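PDB 6WCI: cysteine desulfurase from Stenotrophomonas maltophilia, which probably removes sulfur from L-cysteine to give L-alanine, using pyridoxal 5'-phosphate, and passes the sulfur on to a carrier. Local coordinates for residues Gly273-Glu278 / Thr284-Ala289; Gly92-Leu97 / Lys292-Thr297. All coordinates share one frame; numbering follows the deposited sequence.

How the contacts relate
Contact 1 is nested inside the chain loop that contact 2 closes, and the centres of the two lie about 14 Å apart. Contact 1 is a bulged hairpin that packs against the second subunit. Contact 2 is a buried salt bridge that ties the chain just beyond the hairpin to helix 81-101. The two touch directly: Gly273 O lies 2.8 Å from Gly296 N, a probable hydrogen bond, and Met275 CB packs 3.4 Å from Lys292 O. Both reach the active site of the second subunit. Glu274 packs on the oxidised Cys384 of the second subunit, and Thr297 OG1 is hydrogen-bonded to the cofactor-bearing Lys246 of that subunit.

Contact 1 (Gly273-Glu278 / Thr284-Ala289)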
# COMPACT_ATOMS: atom_id res chain seq x y z
N GLY B 273 -3.06 -5.21 13.44
CA GLY B 273 -3.50 -4.05 14.19
C GLY B 273 -4.49 -3.21 13.41
O GLY B 273 -4.68 -3.35 12.20
N GLU B 274 -5.17 -2.33 14.15
CA GLU B 274 -6.13 -1.37 13.62
C GLU B 274 -7.45 -2.03 13.22
O GLU B 274 -8.51 -1.45 13.44
CB GLU B 274 -5.54 -0.57 12.45
CG GLU B 274 -4.23 0.13 12.79
CD GLU B 274 -4.25 0.80 14.16
OE1 GLU B 274 -3.44 0.41 15.03
OE2 GLU B 274 -5.09 1.70 14.37
N MET B 275 -7.41 -3.24 12.65
CA MET B 275 -8.66 -3.90 12.28
C MET B 275 -9.24 -4.74 13.41
O MET B 275 -10.36 -5.24 13.28
CB MET B 275 -8.48 -4.76 11.02
CG MET B 275 -7.37 -5.81 11.09
SD MET B 275 -7.82 -7.33 11.96
CE MET B 275 -8.98 -8.04 10.76
N ILE B 276 -8.52 -4.90 14.51
CA ILE B 276 -9.02 -5.65 15.65
C ILE B 276 -9.58 -4.65 16.65
O ILE B 276 -9.29 -3.46 16.63
CB ILE B 276 -7.92 -6.52 16.31
CG1 ILE B 276 -6.70 -5.66 16.66
CG2 ILE B 276 -7.52 -7.66 15.39
CD1 ILE B 276 -6.76 -5.02 18.03
N LYS B 277 -10.39 -5.16 17.56
CA LYS B 277 -10.81 -4.40 18.72
C LYS B 277 -10.17 -4.91 20.00
O LYS B 277 -9.72 -4.11 20.83
CB LYS B 277 -12.34 -4.45 18.83
CG LYS B 277 -12.97 -3.61 19.92
CD LYS B 277 -14.51 -3.69 19.84
CE LYS B 277 -15.01 -3.38 18.43
NZ LYS B 277 -16.50 -3.34 18.33
N GLU B 278 -10.09 -6.23 20.16
CA GLU B 278 -9.46 -6.89 21.30
C GLU B 278 -8.78 -8.14 20.76
O GLU B 278 -9.39 -8.91 20.02
CB GLU B 278 -10.50 -7.29 22.37
CG GLU B 278 -11.34 -6.15 22.91
CD GLU B 278 -10.57 -5.25 23.85
OE1 GLU B 278 -9.48 -5.66 24.32
OE2 GLU B 278 -11.05 -4.13 24.13
N THR B 284 -10.22 -13.27 19.35
CA THR B 284 -10.06 -11.88 18.94
C THR B 284 -11.40 -11.32 18.48
O THR B 284 -12.21 -12.03 17.89
CB THR B 284 -9.01 -11.78 17.84
OG1 THR B 284 -7.72 -12.08 18.39
CG2 THR B 284 -8.97 -10.40 17.20
N VAL B 285 -11.62 -10.04 18.78
CA VAL B 285 -12.82 -9.30 18.39
C VAL B 285 -12.40 -8.21 17.40
O VAL B 285 -11.50 -7.42 17.68
CB VAL B 285 -13.53 -8.70 19.61
CG1 VAL B 285 -14.77 -7.94 19.17
CG2 VAL B 285 -13.89 -9.79 20.63
N PHE B 286 -13.06 -8.16 16.25
CA PHE B 286 -12.65 -7.26 15.19
C PHE B 286 -13.44 -5.95 15.22
O PHE B 286 -14.58 -5.90 15.68
CB PHE B 286 -12.83 -7.92 13.81
CG PHE B 286 -12.09 -9.21 13.67
CD1 PHE B 286 -10.72 -9.22 13.46
CD2 PHE B 286 -12.76 -10.43 13.75
CE1 PHE B 286 -10.03 -10.42 13.33
CE2 PHE B 286 -12.08 -11.62 13.62
CZ PHE B 286 -10.71 -11.62 13.42
N ASN B 287 -12.81 -4.89 14.71
CA ASN B 287 -13.50 -3.62 14.50
C ASN B 287 -14.60 -3.80 13.46
O ASN B 287 -14.68 -4.81 12.77
CB ASN B 287 -12.54 -2.55 13.98
CG ASN B 287 -11.98 -1.70 15.08
OD1 ASN B 287 -12.59 -1.53 16.13
ND2 ASN B 287 -10.79 -1.14 14.84
N ASP B 288 -15.46 -2.78 13.36
CA ASP B 288 -16.44 -2.67 12.29
C ASP B 288 -15.80 -2.06 11.05
O ASP B 288 -14.69 -1.51 11.09
CB ASP B 288 -17.62 -1.80 12.71
CG ASP B 288 -18.48 -2.45 13.76
OD1 ASP B 288 -18.52 -3.70 13.79
OD2 ASP B 288 -19.12 -1.72 14.54
N ALA B 289 -16.52 -2.12 9.93
CA ALA B 289 -16.10 -1.43 8.74
C ALA B 289 -16.10 0.08 8.99
O ALA B 289 -16.94 0.59 9.75
CB ALA B 289 -17.05 -1.76 7.57
O HOH W 1 -17.15 -6.12 16.46
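Val285 O is gripped by two backbone N-H groups, from Lys277 N at 2.5 Å and Glu278 N at 3.1 Å. The first is shorter than such bonds usually are, so its exact length is doubtful. Val285 N answers with a bond to Glu278 O, 2.8 Å long. Lys277 and Glu278 thus both face Val285, which makes a classic beta bulge. Next to it Ile276 and Phe286 form an antiparallel non-hydrogen-bonded pair.

Beyond the strand pair Asn287 takes over. Its backbone N bonds Met275 O, from above the carbonyl plane. Its side-chain ND2 reaches Glu274 O at 2.7 Å, although this bond is bent, with an N-H...O angle of 134°. Asn287 therefore holds two successive carbonyls of the facing loop.

Met275 and Phe286 lie alongside each other and point the same way. The Met275 chain bends at chi2 (81°) and chi3 (71°), which brings its end back to the ring. SD sits at the ring edge, 5.0 Å from the Phe286 centroid, in a Met-aromatic contact. CE comes obliquely to CD1. Ile276 CG2 touches both Thr284 CG2, at 3.6 Å, and Phe286 CD1, at 4.0 Å. Leu152 of the second subunit packs on Phe286, and Gln151 of that subunit bonds Thr284 OG1.

On the exposed side a water bonds Phe286 O and, weakly, Lys277 NZ. The whole is a bulged beta hairpin at the subunit interface of a class-V pyridoxal-phosphate enzyme, beside the active-site cysteine of the partner chain.

Contact 2 (Gly92-Leu97 / Lys292-Thr297); sequences GARNTL and KFEAGT
The backbones of helix segment 92-97 and loop segment 292-297 stay far apart, with their nearest CA atoms, those of Arg94 and Glu294, 12.5 Å from each other. Two long side chains bridge that gap from opposite directions. Arg94 leaves the helix with CG anti to N (chi1 -174°) and bends at chi3 (-52°) before its guanidinium meets the acid. Glu294 is extended beyond CG and comes to meet it.

The guanidinium and carboxylate meet end-on, their planes only 16° apart. NH1 of Arg94 gives a nearly straight bond of 2.8 Å to Glu294 OE2. NH2 of Arg94 pairs with Glu294 OE1 at 3.1 Å. Each oxygen uses its syn lone pair, and both lie close to the guanidinium plane. This is a bidentate salt bridge, and the paired bonds hold the two flat groups in line.

Strand 108-111 supplies second partners on both sides. Arg94 NH1 also bonds Leu108 O, and Glu294 OE2 also accepts from Leu110 N. Glu91, one turn earlier on the helix, forms a salt bridge with Arg94 NE.

Both residues are buried, so the pairing would offset the cost of placing charge inside the protein. With carboxylates at NE and at its far end, Arg94 is very likely positively charged. Its charge and the N-H of Leu110 should keep Glu294 ionised, linking helix 81-101, strand 108-111 and the loop through a shared polar network.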
# COMPACT_ATOMS: atom_id res chain seq x y z
N GLY B 92 -9.73 12.97 7.64
CA GLY B 92 -10.25 14.04 6.79
C GLY B 92 -10.20 13.68 5.32
O GLY B 92 -11.09 14.04 4.55
N ALA B 93 -9.15 12.96 4.91
CA ALA B 93 -9.00 12.58 3.51
C ALA B 93 -10.05 11.56 3.11
O ALA B 93 -10.54 11.58 1.98
CB ALA B 93 -7.60 12.02 3.27
N ARG B 94 -10.39 10.64 4.03
CA ARG B 94 -11.47 9.70 3.77
C ARG B 94 -12.79 10.42 3.57
O ARG B 94 -13.61 10.01 2.74
CB ARG B 94 -11.57 8.68 4.92
CG ARG B 94 -12.59 7.56 4.65
CD ARG B 94 -13.13 6.90 5.93
NE ARG B 94 -12.06 6.46 6.82
CZ ARG B 94 -11.43 5.30 6.71
NH1 ARG B 94 -11.75 4.44 5.75
NH2 ARG B 94 -10.46 5.00 7.57
N ASN B 95 -13.04 11.49 4.33
CA ASN B 95 -14.30 12.21 4.19
C ASN B 95 -14.35 12.99 2.89
O ASN B 95 -15.42 13.11 2.27
CB ASN B 95 -14.51 13.15 5.38
CG ASN B 95 -14.54 12.42 6.71
OD1 ASN B 95 -14.73 11.21 6.76
ND2 ASN B 95 -14.36 13.17 7.81
N THR B 96 -13.21 13.54 2.47
CA THR B 96 -13.16 14.28 1.21
C THR B 96 -13.34 13.35 0.03
O THR B 96 -14.00 13.70 -0.95
CB THR B 96 -11.83 15.02 1.09
OG1 THR B 96 -11.70 15.93 2.18
CG2 THR B 96 -11.78 15.78 -0.24
N LEU B 97 -12.72 12.17 0.08
CA LEU B 97 -12.92 11.20 -0.99
C LEU B 97 -14.37 10.74 -1.03
O LEU B 97 -14.96 10.61 -2.11
CB LEU B 97 -11.96 10.02 -0.81
CG LEU B 97 -11.79 9.06 -1.99
CD1 LEU B 97 -11.43 9.82 -3.29
CD2 LEU B 97 -10.74 8.01 -1.66
N LYS B 292 -12.22 -2.49 9.90
CA LYS B 292 -12.26 -3.94 9.77
C LYS B 292 -11.40 -4.44 8.62
O LYS B 292 -10.82 -5.53 8.71
CB LYS B 292 -13.72 -4.37 9.59
CG LYS B 292 -13.98 -5.86 9.43
CD LYS B 292 -15.48 -6.09 9.24
CE LYS B 292 -15.81 -7.55 9.01
NZ LYS B 292 -17.27 -7.72 8.87
N PHE B 293 -11.32 -3.67 7.53
CA PHE B 293 -10.63 -4.08 6.32
C PHE B 293 -9.35 -3.29 6.06
O PHE B 293 -8.77 -3.42 4.98
CB PHE B 293 -11.58 -4.00 5.10
CG PHE B 293 -12.79 -4.89 5.22
CD1 PHE B 293 -12.67 -6.27 5.07
CD2 PHE B 293 -14.04 -4.36 5.51
CE1 PHE B 293 -13.79 -7.11 5.20
CE2 PHE B 293 -15.16 -5.18 5.64
CZ PHE B 293 -15.04 -6.57 5.48
N GLU B 294 -8.87 -2.52 7.04
CA GLU B 294 -7.64 -1.73 6.94
C GLU B 294 -6.70 -2.18 8.06
O GLU B 294 -6.72 -1.63 9.16
CB GLU B 294 -7.96 -0.21 7.04
CG GLU B 294 -8.83 0.32 5.88
CD GLU B 294 -9.59 1.59 6.23
OE1 GLU B 294 -9.42 2.10 7.36
OE2 GLU B 294 -10.37 2.09 5.38
N ALA B 295 -5.86 -3.17 7.76
CA ALA B 295 -4.98 -3.77 8.76
C ALA B 295 -3.63 -3.05 8.77
O ALA B 295 -3.07 -2.78 7.71
CB ALA B 295 -4.79 -5.26 8.50
N GLY B 296 -3.12 -2.74 9.97
CA GLY B 296 -1.79 -2.18 10.08
C GLY B 296 -1.73 -0.70 9.72
O GLY B 296 -2.74 -0.05 9.42
N THR B 297 -0.52 -0.15 9.74
CA THR B 297 -0.35 1.28 9.52
C THR B 297 -0.75 1.64 8.08
O THR B 297 -0.28 1.00 7.13
CB THR B 297 1.09 1.73 9.80
OG1 THR B 297 1.45 1.41 11.15
CG2 THR B 297 1.24 3.24 9.62